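Local coordinates for peptidoglycan-recognition protein SA (Drosophila melanogaster, PDB 1SXR), which recognises peptidoglycan of Gram-positive bacteria and thereby activates the Toll pathway of innate immunity, at residues 28-41 / 90-102. Sequence-based numbering, arbitrary orientation.
With SO4 (sulfate ion), chain C; EDO (1,2-ethanediol), chain E.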
ATOM      1  N   LEU A  28       0.152 -15.661  -8.913  1.00 14.16           N
ATOM      2  CA  LEU A  28       0.186 -14.326  -9.489  1.00 13.30           C
ATOM      3  C   LEU A  28      -1.104 -14.064 -10.249  1.00 13.80           C
ATOM      4  O   LEU A  28      -1.542 -14.891 -11.057  1.00 15.11           O
ATOM      5  CB  LEU A  28       1.398 -14.183 -10.421  1.00 14.42           C
ATOM      6  CG  LEU A  28       2.744 -14.340  -9.715  1.00 15.90           C
ATOM      7  CD1 LEU A  28       3.874 -14.611 -10.714  1.00 20.04           C
ATOM      8  CD2 LEU A  28       3.073 -13.104  -8.859  1.00 17.05           C
ATOM      9  N   HIS A  29      -1.710 -12.913  -9.991  1.00 12.61           N
ATOM     10  CA  HIS A  29      -2.903 -12.481 -10.721  1.00 12.92           C
ATOM     11  C   HIS A  29      -2.646 -11.089 -11.249  1.00 13.60           C
ATOM     12  O   HIS A  29      -2.415 -10.146 -10.486  1.00 13.79           O
ATOM     13  CB  HIS A  29      -4.143 -12.553  -9.830  1.00 12.72           C
ATOM     14  CG  HIS A  29      -4.508 -13.956  -9.456  1.00 13.10           C
ATOM     15  ND1 HIS A  29      -5.256 -14.780 -10.269  1.00 13.58           N
ATOM     16  CD2 HIS A  29      -4.177 -14.698  -8.370  1.00 15.57           C
ATOM     17  CE1 HIS A  29      -5.388 -15.966  -9.689  1.00 15.29           C
ATOM     18  NE2 HIS A  29      -4.728 -15.944  -8.539  1.00 16.55           N
ATOM     19  N   TYR A  30      -2.656 -10.940 -12.556  1.00 14.94           N
ATOM     20  CA  TYR A  30      -2.224  -9.683 -13.147  1.00 16.28           C
ATOM     21  C   TYR A  30      -3.350  -8.670 -13.243  1.00 15.85           C
ATOM     22  O   TYR A  30      -4.527  -9.042 -13.403  1.00 17.32           O
ATOM     23  CB  TYR A  30      -1.548  -9.939 -14.510  1.00 18.05           C
ATOM     24  CG  TYR A  30      -0.361 -10.868 -14.365  1.00 20.59           C
ATOM     25  CD1 TYR A  30       0.921 -10.371 -14.205  1.00 22.54           C
ATOM     26  CD2 TYR A  30      -0.540 -12.243 -14.318  1.00 22.49           C
ATOM     27  CE1 TYR A  30       2.002 -11.239 -14.044  1.00 23.97           C
ATOM     28  CE2 TYR A  30       0.517 -13.106 -14.152  1.00 25.04           C
ATOM     29  CZ  TYR A  30       1.783 -12.605 -14.015  1.00 22.84           C
ATOM     30  OH  TYR A  30       2.834 -13.495 -13.857  1.00 25.77           O
ATOM     31  N   GLN A  31      -2.998  -7.390 -13.100  1.00 14.64           N
ATOM     32  CA  GLN A  31      -3.945  -6.287 -13.291  1.00 14.36           C
ATOM     33  C   GLN A  31      -3.860  -5.731 -14.706  1.00 14.95           C
ATOM     34  O   GLN A  31      -2.869  -5.939 -15.419  1.00 16.94           O
ATOM     35  CB  GLN A  31      -3.621  -5.143 -12.322  1.00 14.17           C
ATOM     36  CG  GLN A  31      -3.729  -5.533 -10.864  1.00 12.56           C
ATOM     37  CD  GLN A  31      -3.264  -4.455  -9.949  1.00 13.66           C
ATOM     38  OE1 GLN A  31      -2.188  -3.875 -10.173  1.00 13.50           O
ATOM     39  NE2 GLN A  31      -4.060  -4.172  -8.901  1.00 11.61           N
ATOM     40  N   VAL A  32      -4.897  -5.006 -15.088  1.00 15.58           N
ATOM     41  CA  VAL A  32      -4.916  -4.272 -16.344  1.00 16.67           C
ATOM     42  C   VAL A  32      -4.373  -2.880 -16.082  1.00 17.12           C
ATOM     43  O   VAL A  32      -4.879  -2.148 -15.236  1.00 17.67           O
ATOM     44  CB  VAL A  32      -6.349  -4.146 -16.861  1.00 17.04           C
ATOM     45  CG1 VAL A  32      -6.417  -3.234 -18.108  1.00 18.00           C
ATOM     46  CG2 VAL A  32      -6.896  -5.534 -17.181  1.00 18.13           C
ATOM     47  N   ARG A  33      -3.349  -2.505 -16.829  1.00 18.13           N
ATOM     48  CA  ARG A  33      -2.748  -1.185 -16.628  1.00 18.60           C
ATOM     49  C   ARG A  33      -3.234  -0.238 -17.702  1.00 18.49           C
ATOM     50  O   ARG A  33      -3.586  -0.673 -18.789  1.00 19.00           O
ATOM     51  CB  ARG A  33      -1.226  -1.286 -16.625  1.00 19.55           C
ATOM     52  CG  ARG A  33      -0.761  -2.120 -15.450  1.00 21.98           C
ATOM     53  CD  ARG A  33       0.730  -2.188 -15.258  1.00 29.43           C
ATOM     54  NE  ARG A  33       1.327  -3.267 -16.030  1.00 32.60           N
ATOM     55  CZ  ARG A  33       2.458  -3.873 -15.699  1.00 35.82           C
ATOM     56  NH1 ARG A  33       3.110  -3.510 -14.598  1.00 35.18           N
ATOM     57  NH2 ARG A  33       2.936  -4.850 -16.463  1.00 35.65           N
ATOM     58  N   PRO A  34      -3.276   1.057 -17.408  1.00 17.63           N
ATOM     59  CA  PRO A  34      -2.858   1.632 -16.123  1.00 17.24           C
ATOM     60  C   PRO A  34      -3.946   1.505 -15.051  1.00 16.47           C
ATOM     61  O   PRO A  34      -5.150   1.410 -15.357  1.00 17.04           O
ATOM     62  CB  PRO A  34      -2.603   3.104 -16.470  1.00 17.35           C
ATOM     63  CG  PRO A  34      -3.534   3.384 -17.601  1.00 18.34           C
ATOM     64  CD  PRO A  34      -3.715   2.089 -18.363  1.00 18.05           C
ATOM     65  N   ILE A  35      -3.504   1.454 -13.795  1.00 14.90           N
ATOM     66  CA  ILE A  35      -4.410   1.345 -12.663  1.00 14.26           C
ATOM     67  C   ILE A  35      -4.949   2.723 -12.342  1.00 14.30           C
ATOM     68  O   ILE A  35      -4.199   3.709 -12.414  1.00 14.80           O
ATOM     69  CB  ILE A  35      -3.633   0.768 -11.475  1.00 13.70           C
ATOM     70  CG1 ILE A  35      -3.463  -0.740 -11.661  1.00 13.63           C
ATOM     71  CG2 ILE A  35      -4.315   1.084 -10.141  1.00 12.82           C
ATOM     72  CD1 ILE A  35      -4.735  -1.515 -11.405  1.00 12.20           C
ATOM     73  N   ARG A  36      -6.225   2.793 -11.981  1.00 13.72           N
ATOM     74  CA  ARG A  36      -6.933   4.064 -11.864  1.00 14.61           C
ATOM     75  C   ARG A  36      -7.267   4.458 -10.445  1.00 14.68           C
ATOM     76  O   ARG A  36      -7.841   5.525 -10.210  1.00 14.37           O
ATOM     77  CB  ARG A  36      -8.206   4.034 -12.717  1.00 15.99           C
ATOM     78  CG  ARG A  36      -7.876   3.830 -14.184  1.00 17.72           C
ATOM     79  CD  ARG A  36      -9.037   3.994 -15.130  1.00 22.05           C
ATOM     80  NE  ARG A  36      -8.612   3.578 -16.468  1.00 27.73           N
ATOM     81  CZ  ARG A  36      -7.983   4.350 -17.352  1.00 29.33           C
ATOM     82  NH1 ARG A  36      -7.698   5.619 -17.072  1.00 30.89           N
ATOM     83  NH2 ARG A  36      -7.646   3.854 -18.539  1.00 29.40           N
ATOM     84  N   TYR A  37      -6.904   3.585  -9.501  1.00 13.88           N
ATOM     85  CA  TYR A  37      -7.155   3.802  -8.083  1.00 13.21           C
ATOM     86  C   TYR A  37      -5.930   3.477  -7.229  1.00 13.21           C
ATOM     87  O   TYR A  37      -5.280   2.468  -7.449  1.00 12.33           O
ATOM     88  CB  TYR A  37      -8.300   2.896  -7.636  1.00 13.75           C
ATOM     89  CG  TYR A  37      -9.646   3.343  -8.156  1.00 14.66           C
ATOM     90  CD1 TYR A  37     -10.320   4.402  -7.551  1.00 15.34           C
ATOM     91  CD2 TYR A  37     -10.237   2.719  -9.237  1.00 15.41           C
ATOM     92  CE1 TYR A  37     -11.549   4.824  -8.009  1.00 17.76           C
ATOM     93  CE2 TYR A  37     -11.478   3.122  -9.697  1.00 18.51           C
ATOM     94  CZ  TYR A  37     -12.120   4.179  -9.080  1.00 17.63           C
ATOM     95  OH  TYR A  37     -13.364   4.594  -9.519  1.00 21.19           O
ATOM     96  N   VAL A  38      -5.648   4.336  -6.252  1.00 11.98           N
ATOM     97  CA  VAL A  38      -4.620   4.076  -5.234  1.00 12.04           C
ATOM     98  C   VAL A  38      -5.320   4.114  -3.882  1.00 12.35           C
ATOM     99  O   VAL A  38      -6.037   5.066  -3.572  1.00 12.91           O
ATOM    100  CB  VAL A  38      -3.539   5.156  -5.277  1.00 11.81           C
ATOM    101  CG1 VAL A  38      -2.554   4.977  -4.139  1.00 12.85           C
ATOM    102  CG2 VAL A  38      -2.838   5.127  -6.624  1.00 13.85           C
ATOM    103  N   VAL A  39      -5.140   3.061  -3.081  1.00 11.22           N
ATOM    104  CA  VAL A  39      -5.774   2.982  -1.768  1.00 10.62           C
ATOM    105  C   VAL A  39      -4.699   3.092  -0.684  1.00 11.07           C
ATOM    106  O   VAL A  39      -3.744   2.302  -0.675  1.00 10.80           O
ATOM    107  CB  VAL A  39      -6.510   1.653  -1.548  1.00 10.66           C
ATOM    108  CG1 VAL A  39      -7.347   1.766  -0.248  1.00 12.14           C
ATOM    109  CG2 VAL A  39      -7.381   1.330  -2.785  1.00 12.52           C
ATOM    110  N   ILE A  40      -4.855   4.048   0.233  1.00 10.53           N
ATOM    111  CA  ILE A  40      -3.878   4.236   1.307  1.00  9.80           C
ATOM    112  C   ILE A  40      -4.343   3.534   2.585  1.00 10.63           C
ATOM    113  O   ILE A  40      -5.510   3.631   2.994  1.00 11.02           O
ATOM    114  CB  ILE A  40      -3.660   5.753   1.612  1.00  9.59           C
ATOM    115  CG1 ILE A  40      -3.210   6.528   0.367  1.00 11.65           C
ATOM    116  CG2 ILE A  40      -2.626   5.918   2.738  1.00 11.31           C
ATOM    117  CD1 ILE A  40      -2.008   5.924  -0.315  1.00 11.55           C
ATOM    118  N   HIS A  41      -3.392   2.824   3.188  1.00 10.10           N
ATOM    119  CA  HIS A  41      -3.608   2.032   4.404  1.00  9.24           C
ATOM    120  C   HIS A  41      -2.497   2.323   5.398  1.00  9.18           C
ATOM    121  O   HIS A  41      -1.473   2.905   5.063  1.00  9.26           O
ATOM    122  CB  HIS A  41      -3.563   0.539   4.062  1.00  9.09           C
ATOM    123  CG  HIS A  41      -4.850   0.016   3.521  1.00 10.41           C
ATOM    124  ND1 HIS A  41      -5.952  -0.193   4.321  1.00 11.83           N
ATOM    125  CD2 HIS A  41      -5.217  -0.349   2.262  1.00 12.06           C
ATOM    126  CE1 HIS A  41      -6.946  -0.664   3.584  1.00 11.07           C
ATOM    127  NE2 HIS A  41      -6.526  -0.767   2.329  1.00 10.76           N
ATOM    128  N   THR A  90       3.143  -7.012  -2.817  1.00 12.43           N
ATOM    129  CA  THR A  90       2.646  -7.666  -3.997  1.00 12.89           C
ATOM    130  C   THR A  90       3.284  -7.107  -5.273  1.00 13.02           C
ATOM    131  O   THR A  90       3.480  -7.831  -6.240  1.00 13.40           O
ATOM    132  CB  THR A  90       1.119  -7.549  -3.979  1.00 13.16           C
ATOM    133  OG1 THR A  90       0.575  -8.562  -3.106  1.00 12.02           O
ATOM    134  CG2 THR A  90       0.552  -7.883  -5.328  1.00 15.09           C
ATOM    135  N   GLY A  91       3.641  -5.823  -5.258  1.00 12.83           N
ATOM    136  CA  GLY A  91       4.309  -5.181  -6.403  1.00 12.49           C
ATOM    137  C   GLY A  91       3.412  -4.564  -7.463  1.00 12.85           C
ATOM    138  O   GLY A  91       2.196  -4.730  -7.439  1.00 12.90           O
ATOM    139  N   TRP A  92       4.003  -3.825  -8.402  1.00 12.33           N
ATOM    140  CA  TRP A  92       3.187  -3.198  -9.447  1.00 12.64           C
ATOM    141  C   TRP A  92       2.486  -4.221 -10.327  1.00 12.17           C
ATOM    142  O   TRP A  92       3.093  -5.220 -10.742  1.00 13.16           O
ATOM    143  CB  TRP A  92       4.048  -2.362 -10.406  1.00 12.90           C
ATOM    144  CG  TRP A  92       4.532  -1.040  -9.925  1.00 12.56           C
ATOM    145  CD1 TRP A  92       5.840  -0.637  -9.851  1.00 13.59           C
ATOM    146  CD2 TRP A  92       3.742   0.078  -9.455  1.00 11.33           C
ATOM    147  NE1 TRP A  92       5.910   0.651  -9.368  1.00 13.68           N
ATOM    148  CE2 TRP A  92       4.646   1.119  -9.134  1.00 14.48           C
ATOM    149  CE3 TRP A  92       2.370   0.330  -9.331  1.00 10.44           C
ATOM    150  CZ2 TRP A  92       4.230   2.356  -8.651  1.00 13.13           C
ATOM    151  CZ3 TRP A  92       1.954   1.574  -8.848  1.00 13.00           C
ATOM    152  CH2 TRP A  92       2.891   2.567  -8.505  1.00 13.19           C
ATOM    153  N   GLY A  93       1.229  -3.936 -10.659  1.00 12.17           N
ATOM    154  CA  GLY A  93       0.521  -4.692 -11.705  1.00 12.50           C
ATOM    155  C   GLY A  93       0.043  -6.070 -11.310  1.00 12.43           C
ATOM    156  O   GLY A  93      -0.361  -6.865 -12.172  1.00 13.06           O
ATOM    157  N   LEU A  94       0.092  -6.364 -10.008  1.00 12.00           N
ATOM    158  CA  LEU A  94      -0.371  -7.650  -9.509  1.00 11.83           C
ATOM    159  C   LEU A  94      -1.452  -7.376  -8.472  1.00 11.10           C
ATOM    160  O   LEU A  94      -1.381  -6.410  -7.705  1.00 11.91           O
ATOM    161  CB  LEU A  94       0.780  -8.430  -8.874  1.00 11.74           C
ATOM    162  CG  LEU A  94       1.807  -9.004  -9.869  1.00 13.81           C
ATOM    163  CD1 LEU A  94       3.096  -9.411  -9.156  1.00 15.72           C
ATOM    164  CD2 LEU A  94       1.252 -10.191 -10.601  1.00 14.77           C
ATOM    165  N   ARG A  95      -2.463  -8.241  -8.458  1.00 10.31           N
ATOM    166  CA  ARG A  95      -3.619  -8.081  -7.592  1.00 10.77           C
ATOM    167  C   ARG A  95      -3.245  -8.471  -6.171  1.00 10.27           C
ATOM    168  O   ARG A  95      -2.768  -9.592  -5.938  1.00 10.74           O
ATOM    169  CB  ARG A  95      -4.749  -8.985  -8.086  1.00 11.49           C
ATOM    170  CG  ARG A  95      -6.014  -8.881  -7.247  1.00  9.94           C
ATOM    171  CD  ARG A  95      -7.241  -9.303  -8.034  1.00 15.92           C
ATOM    172  NE  ARG A  95      -7.363 -10.734  -8.059  1.00 17.02           N
ATOM    173  CZ  ARG A  95      -7.721 -11.488  -9.098  1.00 13.89           C
ATOM    174  NH1 ARG A  95      -7.903 -10.988 -10.323  1.00 15.49           N
ATOM    175  NH2 ARG A  95      -7.818 -12.785  -8.899  1.00 16.37           N
ATOM    176  N   GLY A  96      -3.488  -7.563  -5.232  1.00  9.38           N
ATOM    177  CA  GLY A  96      -3.197  -7.803  -3.821  1.00  8.60           C
ATOM    178  C   GLY A  96      -4.471  -8.202  -3.082  1.00  9.62           C
ATOM    179  O   GLY A  96      -5.429  -8.689  -3.705  1.00  9.66           O
ATOM    180  N   ALA A  97      -4.491  -8.003  -1.755  1.00  9.31           N
ATOM    181  CA  ALA A  97      -5.624  -8.434  -0.916  1.00  9.97           C
ATOM    182  C   ALA A  97      -5.891  -7.395   0.192  1.00 10.64           C
ATOM    183  O   ALA A  97      -6.377  -7.745   1.281  1.00 11.84           O
ATOM    184  CB  ALA A  97      -5.320  -9.787  -0.307  1.00 10.82           C
ATOM    185  N   HIS A  98      -5.593  -6.129  -0.096  1.00  9.87           N
ATOM    186  CA  HIS A  98      -5.695  -5.057   0.906  1.00  9.69           C
ATOM    187  C   HIS A  98      -7.071  -4.413   1.032  1.00  9.66           C
ATOM    188  O   HIS A  98      -7.385  -3.899   2.111  1.00 10.30           O
ATOM    189  CB  HIS A  98      -4.681  -3.958   0.580  1.00 10.04           C
ATOM    190  CG  HIS A  98      -4.742  -3.552  -0.853  1.00  8.77           C
ATOM    191  ND1 HIS A  98      -5.646  -2.621  -1.331  1.00  9.98           N
ATOM    192  CD2 HIS A  98      -4.100  -4.055  -1.939  1.00 10.64           C
ATOM    193  CE1 HIS A  98      -5.532  -2.548  -2.649  1.00 10.62           C
ATOM    194  NE2 HIS A  98      -4.587  -3.392  -3.038  1.00 11.88           N
ATOM    195  N   THR A  99      -7.877  -4.401  -0.033  1.00 10.04           N
ATOM    196  CA  THR A  99      -9.127  -3.652  -0.021  1.00 10.33           C
ATOM    197  C   THR A  99     -10.149  -4.320  -0.906  1.00 11.06           C
ATOM    198  O   THR A  99     -10.060  -4.173  -2.127  1.00 10.25           O
ATOM    199  CB  THR A  99      -8.902  -2.261  -0.612  1.00 10.71           C
ATOM    200  OG1 THR A  99      -7.772  -1.652   0.022  1.00 10.61           O
ATOM    201  CG2 THR A  99     -10.081  -1.325  -0.287  1.00 11.39           C
ATOM    202  N   TYR A 100     -11.131  -5.004  -0.314  1.00 11.30           N
ATOM    203  CA  TYR A 100     -12.174  -5.615  -1.119  1.00 12.67           C
ATOM    204  C   TYR A 100     -12.791  -4.618  -2.102  1.00 12.41           C
ATOM    205  O   TYR A 100     -13.165  -3.487  -1.731  1.00 13.14           O
ATOM    206  CB  TYR A 100     -13.289  -6.200  -0.227  1.00 13.66           C
ATOM    207  CG  TYR A 100     -14.550  -6.464  -1.041  1.00 16.73           C
ATOM    208  CD1 TYR A 100     -14.617  -7.549  -1.866  1.00 15.96           C
ATOM    209  CD2 TYR A 100     -15.646  -5.591  -1.002  1.00 17.60           C
ATOM    210  CE1 TYR A 100     -15.722  -7.796  -2.650  1.00 18.10           C
ATOM    211  CE2 TYR A 100     -16.787  -5.828  -1.791  1.00 19.50           C
ATOM    212  CZ  TYR A 100     -16.809  -6.944  -2.615  1.00 18.44           C
ATOM    213  OH  TYR A 100     -17.923  -7.220  -3.413  1.00 19.34           O
ATOM    214  N   GLY A 101     -12.866  -5.030  -3.372  1.00 13.01           N
ATOM    215  CA  GLY A 101     -13.459  -4.177  -4.406  1.00 13.06           C
ATOM    216  C   GLY A 101     -12.439  -3.310  -5.116  1.00 12.95           C
ATOM    217  O   GLY A 101     -12.718  -2.732  -6.193  1.00 13.91           O
ATOM    218  N   TYR A 102     -11.258  -3.208  -4.505  1.00 12.06           N
ATOM    219  CA  TYR A 102     -10.179  -2.373  -5.041  1.00 11.68           C
ATOM    220  C   TYR A 102      -8.862  -3.111  -5.182  1.00 11.73           C
ATOM    221  O   TYR A 102      -7.808  -2.487  -5.315  1.00 12.19           O
ATOM    222  CB  TYR A 102     -10.012  -1.069  -4.223  1.00 12.06           C
ATOM    223  CG  TYR A 102     -11.132  -0.072  -4.520  1.00 13.26           C
ATOM    224  CD1 TYR A 102     -10.983   0.883  -5.502  1.00 14.58           C
ATOM    225  CD2 TYR A 102     -12.333  -0.145  -3.849  1.00 11.48           C
ATOM    226  CE1 TYR A 102     -12.025   1.757  -5.798  1.00 14.78           C
ATOM    227  CE2 TYR A 102     -13.382   0.731  -4.117  1.00 14.50           C
ATOM    228  CZ  TYR A 102     -13.193   1.682  -5.103  1.00 15.74           C
ATOM    229  OH  TYR A 102     -14.187   2.571  -5.411  1.00 16.76           O
TER
HETATM  230  S   SO4 C 401     -11.426  -7.429  -5.845  1.00 15.44           S
HETATM  231  O1  SO4 C 401     -11.083  -6.028  -6.024  1.00 23.15           O
HETATM  232  O2  SO4 C 401     -11.310  -7.776  -4.451  1.00 22.18           O
HETATM  233  O3  SO4 C 401     -10.479  -8.260  -6.539  1.00 21.84           O
HETATM  234  O4  SO4 C 401     -12.797  -7.633  -6.247  1.00 16.58           O
HETATM  235  C1  EDO E 405      -0.205  -4.527 -19.672  1.00 36.82           C
HETATM  236  O1  EDO E 405       0.356  -3.206 -19.761  1.00 38.35           O
HETATM  237  C2  EDO E 405      -1.277  -4.565 -18.591  1.00 35.20           C
HETATM  238  O2  EDO E 405      -2.539  -4.170 -19.139  1.00 33.06           O
HETATM  239  O   HOH W   1      -1.363 -11.593  -7.500  1.00 14.89           O
HETATM  240  O   HOH W   2      -6.806  -8.573 -11.347  1.00 18.65           O
HETATM  241  O   HOH W   3      -0.501  -1.819  -9.537  1.00 12.54           O
HETATM  242  O   HOH W   4      -0.028  -6.260 -15.065  1.00 26.75           O
HETATM  243  O   HOH W   5     -15.038   4.668  -6.986  1.00 31.58           O
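The backbones of Tyr30 and Leu94 pair in a single beta bridge, closed by two hydrogen bonds: Arg95 N to His29 O (2.8 Å) and Gln31 N to Gly93 O (2.8 Å). The two side chains run alongside each other, which brings Leu94 CD2 over one face of the Tyr30 ring, 3.9 Å from its centroid, in a CH-pi contact, while CD1 meets Leu28 CD2. Arg95 sends CG anti to its own nitrogen (chi1 -180°) and bends at chi3, which brings the guanidinium nearly parallel to the His29 ring (planes 19° apart) in an offset stack, NH2 over the rim of the ring. Gln31 runs extended across the backbone of Gly93 and Leu94; water 3 links its OE1 (2.7 Å) to Gly93 N, and its NE2 is held by the carbonyls of Asn103 and Gly106. Shortening Gln31 to an alanine is likely to leave those two carbonyls without this donor and open a gap over Gly93 and Leu94. At the other end, Tyr102 points its CE1 edge over the centre of the Tyr37 ring in a T-shaped pair, centroids 5.0 Å apart, and packs its CB on Val39 CG2. Thr99 OG1 lies in the ring planes of both His41 and His98, hydrogen-bonded to His41 NE2 (2.8 Å) and His98 ND1 (2.7 Å); the His41 side chain approaches Thr156, a probable peptidoglycan contact. The loop between strands 86-88 and 106-111 thus spans from the segment leading into strand 35-42 to that strand itself, which lies between 106-111 and 145-149 in the central sheet.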